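Local coordinates for SusD superfamily protein (Bacteroides vulgatus ATCC 8482, PDB 3JQ0) that probably helps capture nutrients, likely glycans, at the bacterial outer membrane, at residues 189-194 with 206-210; 224-229 with 388-392; 341-345 with 355-360. All blocks are in the same frame, centred on the assembly; numbering follows the deposited sequence.

Interaction 1: residues 189-194 with 206-210; sequences KGEAYL and DYTIA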
loop_
_atom_site.group_PDB
_atom_site.type_symbol
_atom_site.label_atom_id
_atom_site.label_comp_id
_atom_site.label_asym_id
_atom_site.label_seq_id
_atom_site.Cartn_x
_atom_site.Cartn_y
_atom_site.Cartn_z
ATOM N N LYS A 189 7.152 -8.077 -10.208
ATOM C CA LYS A 189 7.194 -8.346 -11.659
ATOM C C LYS A 189 5.802 -8.174 -12.275
ATOM O O LYS A 189 5.638 -7.544 -13.326
ATOM C CB LYS A 189 7.738 -9.742 -11.891
ATOM C CG LYS A 189 7.916 -10.077 -13.380
ATOM C CD LYS A 189 8.551 -11.427 -13.599
ATOM C CE LYS A 189 8.854 -11.708 -15.045
ATOM N NZ LYS A 189 9.408 -13.096 -15.224
ATOM N N GLY A 190 4.786 -8.737 -11.631
ATOM C CA GLY A 190 3.438 -8.578 -12.134
ATOM C C GLY A 190 3.041 -7.103 -12.183
ATOM O O GLY A 190 2.471 -6.628 -13.193
ATOM N N GLU A 191 3.366 -6.346 -11.125
ATOM C CA GLU A 191 3.021 -4.947 -11.130
ATOM C C GLU A 191 3.742 -4.194 -12.239
ATOM O O GLU A 191 3.162 -3.332 -12.919
ATOM C CB GLU A 191 3.357 -4.270 -9.790
ATOM C CG GLU A 191 2.602 -4.843 -8.613
ATOM C CD GLU A 191 2.706 -3.938 -7.404
ATOM O OE1 GLU A 191 3.817 -3.580 -6.964
ATOM O OE2 GLU A 191 1.630 -3.496 -6.952
ATOM N N ALA A 192 5.022 -4.474 -12.410
ATOM C CA ALA A 192 5.842 -3.751 -13.374
ATOM C C ALA A 192 5.398 -4.033 -14.808
ATOM O O ALA A 192 5.324 -3.107 -15.636
ATOM C CB ALA A 192 7.320 -4.126 -13.215
ATOM N N TYR A 193 5.056 -5.294 -15.120
ATOM C CA TYR A 193 4.611 -5.614 -16.465
ATOM C C TYR A 193 3.173 -5.151 -16.697
ATOM O O TYR A 193 2.833 -4.820 -17.847
ATOM C CB TYR A 193 4.878 -7.089 -16.802
ATOM C CG TYR A 193 6.307 -7.357 -17.108
ATOM C CD1 TYR A 193 7.256 -7.602 -16.123
ATOM C CD2 TYR A 193 6.749 -7.406 -18.433
ATOM C CE1 TYR A 193 8.575 -7.836 -16.442
ATOM C CE2 TYR A 193 8.068 -7.657 -18.754
ATOM C CZ TYR A 193 8.991 -7.866 -17.748
ATOM O OH TYR A 193 10.318 -8.123 -18.048
ATOM N N LEU A 194 2.309 -5.101 -15.676
ATOM C CA LEU A 194 1.039 -4.406 -15.877
ATOM C C LEU A 194 1.258 -2.944 -16.246
ATOM O O LEU A 194 0.615 -2.415 -17.169
ATOM C CB LEU A 194 0.158 -4.477 -14.614
ATOM C CG LEU A 194 -0.595 -5.752 -14.322
ATOM C CD1 LEU A 194 -1.391 -5.596 -13.013
ATOM C CD2 LEU A 194 -1.547 -6.113 -15.467
ATOM N N ASP A 206 2.967 -8.001 -22.515
ATOM C CA ASP A 206 3.309 -7.604 -21.146
ATOM C C ASP A 206 2.242 -8.067 -20.144
ATOM O O ASP A 206 2.582 -8.509 -19.055
ATOM C CB ASP A 206 3.504 -6.105 -21.025
ATOM C CG ASP A 206 4.866 -5.626 -21.504
ATOM O OD1 ASP A 206 5.754 -6.475 -21.781
ATOM O OD2 ASP A 206 5.032 -4.391 -21.548
ATOM N N TYR A 207 0.950 -7.990 -20.501
ATOM C CA TYR A 207 -0.113 -8.513 -19.616
ATOM C C TYR A 207 0.042 -10.006 -19.392
ATOM O O TYR A 207 -0.198 -10.497 -18.279
ATOM C CB TYR A 207 -1.480 -8.190 -20.202
ATOM C CG TYR A 207 -1.790 -6.717 -20.382
ATOM C CD1 TYR A 207 -1.254 -5.720 -19.560
ATOM C CD2 TYR A 207 -2.622 -6.314 -21.417
ATOM C CE1 TYR A 207 -1.613 -4.406 -19.720
ATOM C CE2 TYR A 207 -2.971 -4.986 -21.626
ATOM C CZ TYR A 207 -2.462 -4.045 -20.750
ATOM O OH TYR A 207 -2.787 -2.701 -20.855
ATOM N N THR A 208 0.463 -10.743 -20.420
ATOM C CA THR A 208 0.716 -12.171 -20.265
ATOM C C THR A 208 1.853 -12.449 -19.295
ATOM O O THR A 208 1.765 -13.296 -18.415
ATOM C CB THR A 208 0.968 -12.837 -21.638
ATOM O OG1 THR A 208 -0.209 -12.716 -22.421
ATOM C CG2 THR A 208 1.408 -14.270 -21.506
ATOM N N ILE A 209 2.955 -11.700 -19.424
ATOM C CA ILE A 209 4.057 -11.820 -18.460
ATOM C C ILE A 209 3.569 -11.529 -17.044
ATOM O O ILE A 209 3.910 -12.223 -16.098
ATOM C CB ILE A 209 5.265 -10.935 -18.878
ATOM C CG1 ILE A 209 5.847 -11.465 -20.206
ATOM C CG2 ILE A 209 6.312 -10.906 -17.793
ATOM C CD1 ILE A 209 6.755 -10.484 -20.885
ATOM N N ALA A 210 2.804 -10.463 -16.907
ATOM C CA ALA A 210 2.261 -10.111 -15.600
ATOM C C ALA A 210 1.392 -11.216 -15.014
ATOM O O ALA A 210 1.544 -11.579 -13.839
ATOM C CB ALA A 210 1.457 -8.791 -15.691
HETATM O O HOH W 1 6.186 -13.876 -15.957
#

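Interaction 2: residues 224-229 with 388-392; sequences LVTSSF and AVRER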
loop_
_atom_site.group_PDB
_atom_site.type_symbol
_atom_site.label_atom_id
_atom_site.label_comp_id
_atom_site.label_asym_id
_atom_site.label_seq_id
_atom_site.Cartn_x
_atom_site.Cartn_y
_atom_site.Cartn_z
ATOM N N LEU A 224 -5.322 -17.002 1.456
ATOM C CA LEU A 224 -6.115 -16.023 2.216
ATOM C C LEU A 224 -6.306 -16.470 3.679
ATOM O O LEU A 224 -6.567 -17.650 3.952
ATOM C CB LEU A 224 -7.496 -15.839 1.611
ATOM C CG LEU A 224 -7.594 -15.265 0.205
ATOM C CD1 LEU A 224 -9.034 -15.190 -0.286
ATOM C CD2 LEU A 224 -6.912 -13.880 0.138
ATOM N N VAL A 225 -6.187 -15.532 4.587
ATOM C CA VAL A 225 -6.639 -15.725 5.977
ATOM C C VAL A 225 -8.170 -15.651 5.942
ATOM O O VAL A 225 -8.763 -14.603 5.638
ATOM C CB VAL A 225 -6.055 -14.649 6.893
ATOM C CG1 VAL A 225 -6.772 -14.650 8.258
ATOM C CG2 VAL A 225 -4.567 -14.822 7.119
ATOM N N THR A 226 -8.856 -16.754 6.211
ATOM C CA THR A 226 -10.314 -16.801 6.086
ATOM C C THR A 226 -11.062 -16.551 7.360
ATOM O O THR A 226 -12.214 -16.207 7.322
ATOM C CB THR A 226 -10.746 -18.114 5.445
ATOM O OG1 THR A 226 -10.266 -19.145 6.280
ATOM C CG2 THR A 226 -10.237 -18.205 4.020
ATOM N N SER A 227 -10.423 -16.704 8.510
ATOM C CA SER A 227 -11.149 -16.542 9.759
ATOM C C SER A 227 -11.874 -15.204 9.818
ATOM O O SER A 227 -13.066 -15.146 10.095
ATOM C CB SER A 227 -10.213 -16.708 10.954
ATOM O OG SER A 227 -9.122 -15.784 10.920
ATOM N N SER A 228 -11.139 -14.137 9.516
ATOM C CA SER A 228 -11.739 -12.822 9.345
ATOM C C SER A 228 -10.720 -11.893 8.733
ATOM O O SER A 228 -9.529 -12.106 8.828
ATOM C CB SER A 228 -12.203 -12.212 10.666
ATOM O OG SER A 228 -11.119 -11.855 11.495
ATOM N N PHE A 229 -11.228 -10.842 8.118
ATOM C CA PHE A 229 -10.388 -9.754 7.632
ATOM C C PHE A 229 -9.509 -9.178 8.757
ATOM O O PHE A 229 -8.330 -8.915 8.559
ATOM C CB PHE A 229 -11.282 -8.701 6.968
ATOM C CG PHE A 229 -10.581 -7.602 6.244
ATOM C CD1 PHE A 229 -9.986 -7.797 5.030
ATOM C CD2 PHE A 229 -10.664 -6.301 6.728
ATOM C CE1 PHE A 229 -9.457 -6.762 4.339
ATOM C CE2 PHE A 229 -10.118 -5.265 6.016
ATOM C CZ PHE A 229 -9.548 -5.485 4.818
ATOM N N ALA A 388 -13.226 -14.983 -4.659
ATOM C CA ALA A 388 -12.457 -15.534 -3.528
ATOM C C ALA A 388 -12.284 -14.412 -2.483
ATOM O O ALA A 388 -12.431 -14.648 -1.287
ATOM C CB ALA A 388 -11.094 -16.050 -4.018
ATOM N N VAL A 389 -11.934 -13.217 -2.925
ATOM C CA VAL A 389 -11.753 -12.073 -2.061
ATOM C C VAL A 389 -13.085 -11.670 -1.404
ATOM O O VAL A 389 -13.166 -11.412 -0.181
ATOM C CB VAL A 389 -11.044 -10.928 -2.752
ATOM C CG1 VAL A 389 -10.963 -9.702 -1.845
ATOM C CG2 VAL A 389 -9.667 -11.352 -3.197
ATOM N N ARG A 390 -14.163 -11.603 -2.187
ATOM C CA ARG A 390 -15.469 -11.276 -1.621
ATOM C C ARG A 390 -15.962 -12.300 -0.620
ATOM O O ARG A 390 -16.488 -11.947 0.429
ATOM C CB ARG A 390 -16.522 -11.067 -2.721
ATOM C CG ARG A 390 -16.270 -9.878 -3.605
ATOM C CD ARG A 390 -17.366 -9.624 -4.606
ATOM N NE ARG A 390 -17.091 -8.412 -5.358
ATOM C CZ ARG A 390 -17.909 -7.877 -6.242
ATOM N NH1 ARG A 390 -19.088 -8.438 -6.485
ATOM N NH2 ARG A 390 -17.546 -6.846 -6.961
ATOM N N GLU A 391 -15.780 -13.586 -0.935
ATOM C CA GLU A 391 -16.252 -14.619 -0.026
ATOM C C GLU A 391 -15.567 -14.463 1.333
ATOM O O GLU A 391 -16.171 -14.642 2.388
ATOM C CB GLU A 391 -16.019 -16.010 -0.615
ATOM C CG GLU A 391 -16.483 -17.101 0.314
ATOM C CD GLU A 391 -16.469 -18.512 -0.298
ATOM O OE1 GLU A 391 -16.315 -18.635 -1.523
ATOM O OE2 GLU A 391 -16.670 -19.495 0.447
ATOM N N ARG A 392 -14.264 -14.131 1.329
ATOM C CA ARG A 392 -13.538 -13.922 2.583
ATOM C C ARG A 392 -14.100 -12.708 3.329
ATOM O O ARG A 392 -14.178 -12.723 4.554
ATOM C CB ARG A 392 -12.060 -13.822 2.313
ATOM C CG ARG A 392 -11.195 -13.781 3.603
ATOM C CD ARG A 392 -10.871 -12.375 4.142
ATOM N NE ARG A 392 -10.069 -11.560 3.248
ATOM C CZ ARG A 392 -8.770 -11.754 3.036
ATOM N NH1 ARG A 392 -8.116 -12.731 3.650
ATOM N NH2 ARG A 392 -8.121 -10.976 2.204
HETATM O O HOH W 2 -14.330 -14.977 6.172
HETATM O O HOH W 3 -14.017 -11.321 7.010
#

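Interaction 3: residues 341-345 with 355-360; sequences KFQGT and FLDDFP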
loop_
_atom_site.group_PDB
_atom_site.type_symbol
_atom_site.label_atom_id
_atom_site.label_comp_id
_atom_site.label_asym_id
_atom_site.label_seq_id
_atom_site.Cartn_x
_atom_site.Cartn_y
_atom_site.Cartn_z
ATOM N N LYS A 341 -8.222 0.079 10.786
ATOM C CA LYS A 341 -7.691 -1.211 10.346
ATOM C C LYS A 341 -6.593 -1.770 11.230
ATOM O O LYS A 341 -6.512 -2.950 11.461
ATOM C CB LYS A 341 -7.165 -1.078 8.913
ATOM C CG LYS A 341 -6.475 -2.346 8.391
ATOM C CD LYS A 341 -6.148 -2.241 6.895
ATOM C CE LYS A 341 -7.351 -2.589 6.015
ATOM N NZ LYS A 341 -7.050 -2.385 4.560
ATOM N N PHE A 342 -5.654 -0.897 11.625
ATOM C CA PHE A 342 -4.499 -1.293 12.427
ATOM C C PHE A 342 -4.787 -0.959 13.885
ATOM O O PHE A 342 -4.879 0.203 14.283
ATOM C CB PHE A 342 -3.218 -0.674 11.884
ATOM C CG PHE A 342 -2.920 -1.118 10.461
ATOM C CD1 PHE A 342 -2.375 -2.351 10.208
ATOM C CD2 PHE A 342 -3.218 -0.311 9.370
ATOM C CE1 PHE A 342 -2.095 -2.773 8.932
ATOM C CE2 PHE A 342 -2.942 -0.745 8.086
ATOM C CZ PHE A 342 -2.381 -1.973 7.875
ATOM N N GLN A 343 -4.974 -1.998 14.683
ATOM C CA GLN A 343 -5.375 -1.878 16.062
ATOM C C GLN A 343 -4.248 -1.946 17.059
ATOM O O GLN A 343 -4.434 -1.645 18.254
ATOM C CB GLN A 343 -6.428 -2.932 16.395
ATOM C CG GLN A 343 -7.761 -2.730 15.710
ATOM C CD GLN A 343 -8.577 -1.631 16.368
ATOM O OE1 GLN A 343 -8.708 -1.560 17.604
ATOM N NE2 GLN A 343 -9.161 -0.786 15.543
ATOM N N GLY A 344 -3.058 -2.327 16.623
ATOM C CA GLY A 344 -1.929 -2.363 17.539
ATOM C C GLY A 344 -2.171 -3.303 18.726
ATOM O O GLY A 344 -2.790 -4.366 18.605
ATOM N N THR A 345 -1.583 -2.926 19.849
ATOM C CA THR A 345 -1.587 -3.739 21.047
ATOM C C THR A 345 -1.607 -2.844 22.253
ATOM O O THR A 345 -1.219 -1.688 22.201
ATOM C CB THR A 345 -0.351 -4.695 21.049
ATOM O OG1 THR A 345 -0.524 -5.693 22.037
ATOM C CG2 THR A 345 0.949 -3.945 21.254
ATOM N N PHE A 355 0.892 1.317 18.465
ATOM C CA PHE A 355 0.728 0.964 17.044
ATOM C C PHE A 355 1.950 0.246 16.524
ATOM O O PHE A 355 2.811 0.823 15.834
ATOM C CB PHE A 355 0.328 2.222 16.259
ATOM C CG PHE A 355 -1.039 2.694 16.656
ATOM C CD1 PHE A 355 -2.168 2.056 16.177
ATOM C CD2 PHE A 355 -1.222 3.707 17.573
ATOM C CE1 PHE A 355 -3.442 2.428 16.539
ATOM C CE2 PHE A 355 -2.528 4.133 17.938
ATOM C CZ PHE A 355 -3.619 3.461 17.425
ATOM N N LEU A 356 1.981 -1.036 16.888
ATOM C CA LEU A 356 3.122 -1.923 16.644
ATOM C C LEU A 356 2.799 -3.039 15.672
ATOM O O LEU A 356 3.532 -4.018 15.599
ATOM C CB LEU A 356 3.614 -2.476 17.976
ATOM C CG LEU A 356 4.091 -1.430 18.977
ATOM C CD1 LEU A 356 4.479 -2.140 20.332
ATOM C CD2 LEU A 356 5.255 -0.628 18.468
ATOM N N ASP A 357 1.715 -2.880 14.899
ATOM C CA ASP A 357 1.393 -3.859 13.879
ATOM C C ASP A 357 2.464 -3.890 12.805
ATOM O O ASP A 357 3.106 -2.874 12.520
ATOM C CB ASP A 357 0.082 -3.509 13.167
ATOM C CG ASP A 357 -1.104 -3.656 14.060
ATOM O OD1 ASP A 357 -1.356 -4.778 14.532
ATOM O OD2 ASP A 357 -1.808 -2.629 14.237
ATOM N N ASP A 358 2.624 -5.057 12.182
ATOM C CA ASP A 358 3.359 -5.108 10.936
ATOM C C ASP A 358 2.592 -4.368 9.838
ATOM O O ASP A 358 1.373 -4.261 9.908
ATOM C CB ASP A 358 3.572 -6.568 10.475
ATOM C CG ASP A 358 4.582 -7.335 11.315
ATOM O OD1 ASP A 358 5.236 -6.736 12.206
ATOM O OD2 ASP A 358 4.700 -8.554 11.028
ATOM N N PHE A 359 3.291 -3.827 8.852
ATOM C CA PHE A 359 2.662 -3.126 7.746
ATOM C C PHE A 359 2.783 -3.946 6.478
ATOM O O PHE A 359 3.875 -4.107 5.939
ATOM C CB PHE A 359 3.268 -1.758 7.506
ATOM C CG PHE A 359 2.595 -0.995 6.415
ATOM C CD1 PHE A 359 1.232 -0.737 6.493
ATOM C CD2 PHE A 359 3.263 -0.575 5.303
ATOM C CE1 PHE A 359 0.588 -0.024 5.529
ATOM C CE2 PHE A 359 2.595 0.156 4.316
ATOM C CZ PHE A 359 1.243 0.416 4.434
ATOM N N PRO A 360 1.684 -4.555 6.001
ATOM C CA PRO A 360 1.792 -5.402 4.794
ATOM C C PRO A 360 2.161 -4.581 3.569
ATOM O O PRO A 360 1.645 -3.488 3.379
ATOM C CB PRO A 360 0.375 -5.980 4.645
ATOM C CG PRO A 360 -0.292 -5.802 5.981
ATOM C CD PRO A 360 0.308 -4.532 6.538
HETATM O O HOH W 4 -4.356 -4.789 14.017
HETATM O O HOH W 5 -3.848 -5.822 16.567
#

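Interaction 1: residues 189-194 with 206-210
The aromatic ring of Tyr193 receives Ile209 over one face: CG2 of Ile209 stands 3.6 Å from the ring centroid, only 12° off the ring normal, a textbook CH-pi contact. At the rim of the same ring, close to its plane, lies the carboxylate of Asp206, with OD1 3.6 Å from Tyr193 CD2; ring and carboxylate planes are almost perpendicular, 84° apart, an approach that sets the negative oxygen against the electropositive C-H edge. The ring also makes a cation-pi contact with Lys157 of helix 149-167. The Tyr207 ring presents its edge to the neighbouring helix, CE1 lying 3.9 Å from Leu194 O, while its CD1 meets the CD2 methyl of Leu194.

With its CG anti to the carbonyl carbon (chi1 -76°), Tyr193 swings its ring under Ile209 CG2, the methyl that this branched side chain supplies for the face. Deeper in, small residues let the helices approach. The absent side chain of Gly190 and the small one of Ala210 let their CA atoms come to 4.0 Å, with Ala210 CB 3.5 Å from Gly190 O. The axes of the two segments come within 7.8 Å and run antiparallel, making a tight helical hairpin of helices 182-199 and 204-217, consistent with the family's relationship to tetratricopeptide-repeat proteins.

Lys189 extends fully past the CG2 methyl of Ile209, and its ammonium forms a salt bridge with Glu164; a water that donates to Ile209 O gives it a weak further link. Asp206 bonds through OD2 to Ser196. No direct hydrogen bond joins the segments: the chemistry is van der Waals and CH-pi packing, with backbone oxygens and one carboxylate set against C-H groups, and the charges answered largely by neighbours outside the pair.

Interaction 2: residues 224-229 with 388-392
Arg392 reaches across to Val225, its NH1 donating to Val225 O at 2.8 Å with a N-H...O angle of 156°. The acceptor lies almost in the guanidinium plane, although NH1 is tilted 30° from the plane of the carbonyl. Bends at chi2 and chi3 fold the chain back, and CG and CD both brush Val225 O, CG at 3.3 Å. CG of Leu224 lies over one face of the guanidinium, and its CD2 comes 3.8 Å from Arg392 NH2, while CD1 rests 3.6 Å from Ala388 O; leucine's fork lets one methyl cover the guanidinium as the other lies on the helix. The edge of the Phe229 ring comes near Arg392 NE.

This is the dense part. Around Thr226, exposed to solvent, the fit is looser and water fills in: Arg392 O accepts from two waters, one also donating to Thr226 O, the other accepting from Phe229 N at 3.0 Å.

A leucine in place of Arg392 would probably leave Val225 O without its donor and the carboxylates of Glu242 and Glu441 without their buried cation.

Glu242, which pairs with NH1, also accepts from Val225 N, so loop and arginine share one carboxylate. Helix 383-394 is thereby tied to the loop before helix 229-233; Glu441 of helix 430-441 pairs with NH2, and helix 364-377 packs against Leu224, Ala388 and Arg392.

Interaction 3: residues 341-345 with 355-360
Gly344 and Asp357 make the one direct hydrogen bond of this contact: Gly344 N donates to Asp357 OD2 at 2.7 Å, meeting the oxygen on its syn side but 30° out of the carboxylate plane. CG of Asp357 stands anti to its own carbonyl carbon (chi1 -69°), which turns the carboxylate to the loop. Gly344 has a positive phi, and its CA lies 4.3 Å from Phe355 CA, leaving little room for a side chain.

Water adds a second layer of polar links. One molecule accepts from Gln343 N at 2.9 Å and lies within bonding distance of Asp357 OD1; another lies within hydrogen-bonding distance of Gly344 O.

Apolar contacts centre on Phe342. Pro360 CD approaches the edge of its ring, 3.8 Å from CE1, and Phe342 CZ in turn sits at the edge of the Phe359 ring, 4.1 Å from CD1. Phe233 of helix 229-233 meets the Phe342 ring, the planes steeply inclined. Farther along, Thr345 CG2 touches Leu356 CD1.

A ring edge also serves a polar atom: Phe355 CE1 comes 3.5 Å from Phe342 O, in the ring plane.

The acidic side chain is therefore buried yet held by a backbone N-H, with water close to its other oxygen, which would probably help it stay ionised, while Phe342, Phe359 and Pro360 pack together where the loop runs into strand 359-363.

Interactions 2 and 3 touch directly, their centres about 19 Å apart: Phe229 CZ packs 3.8 Å from Lys341 CE. Interaction 3 is nested in the chain segment that interaction 2 closes, and both draw on the same surroundings, for Glu441 pairs with Arg392 through its carboxylate and accepts from Lys341 NZ through its backbone O. Interaction 1 stands apart, about 25 Å from interaction 2 and 30 Å from interaction 3 between centres, across the chain's centre from the latter. Helix 364-377 connects it to interaction 2 by packing on Leu194 and on Leu224, and Glu191 bonds to Tyr362 of the strand that begins in 355-360. No binding site can be assigned to these contacts.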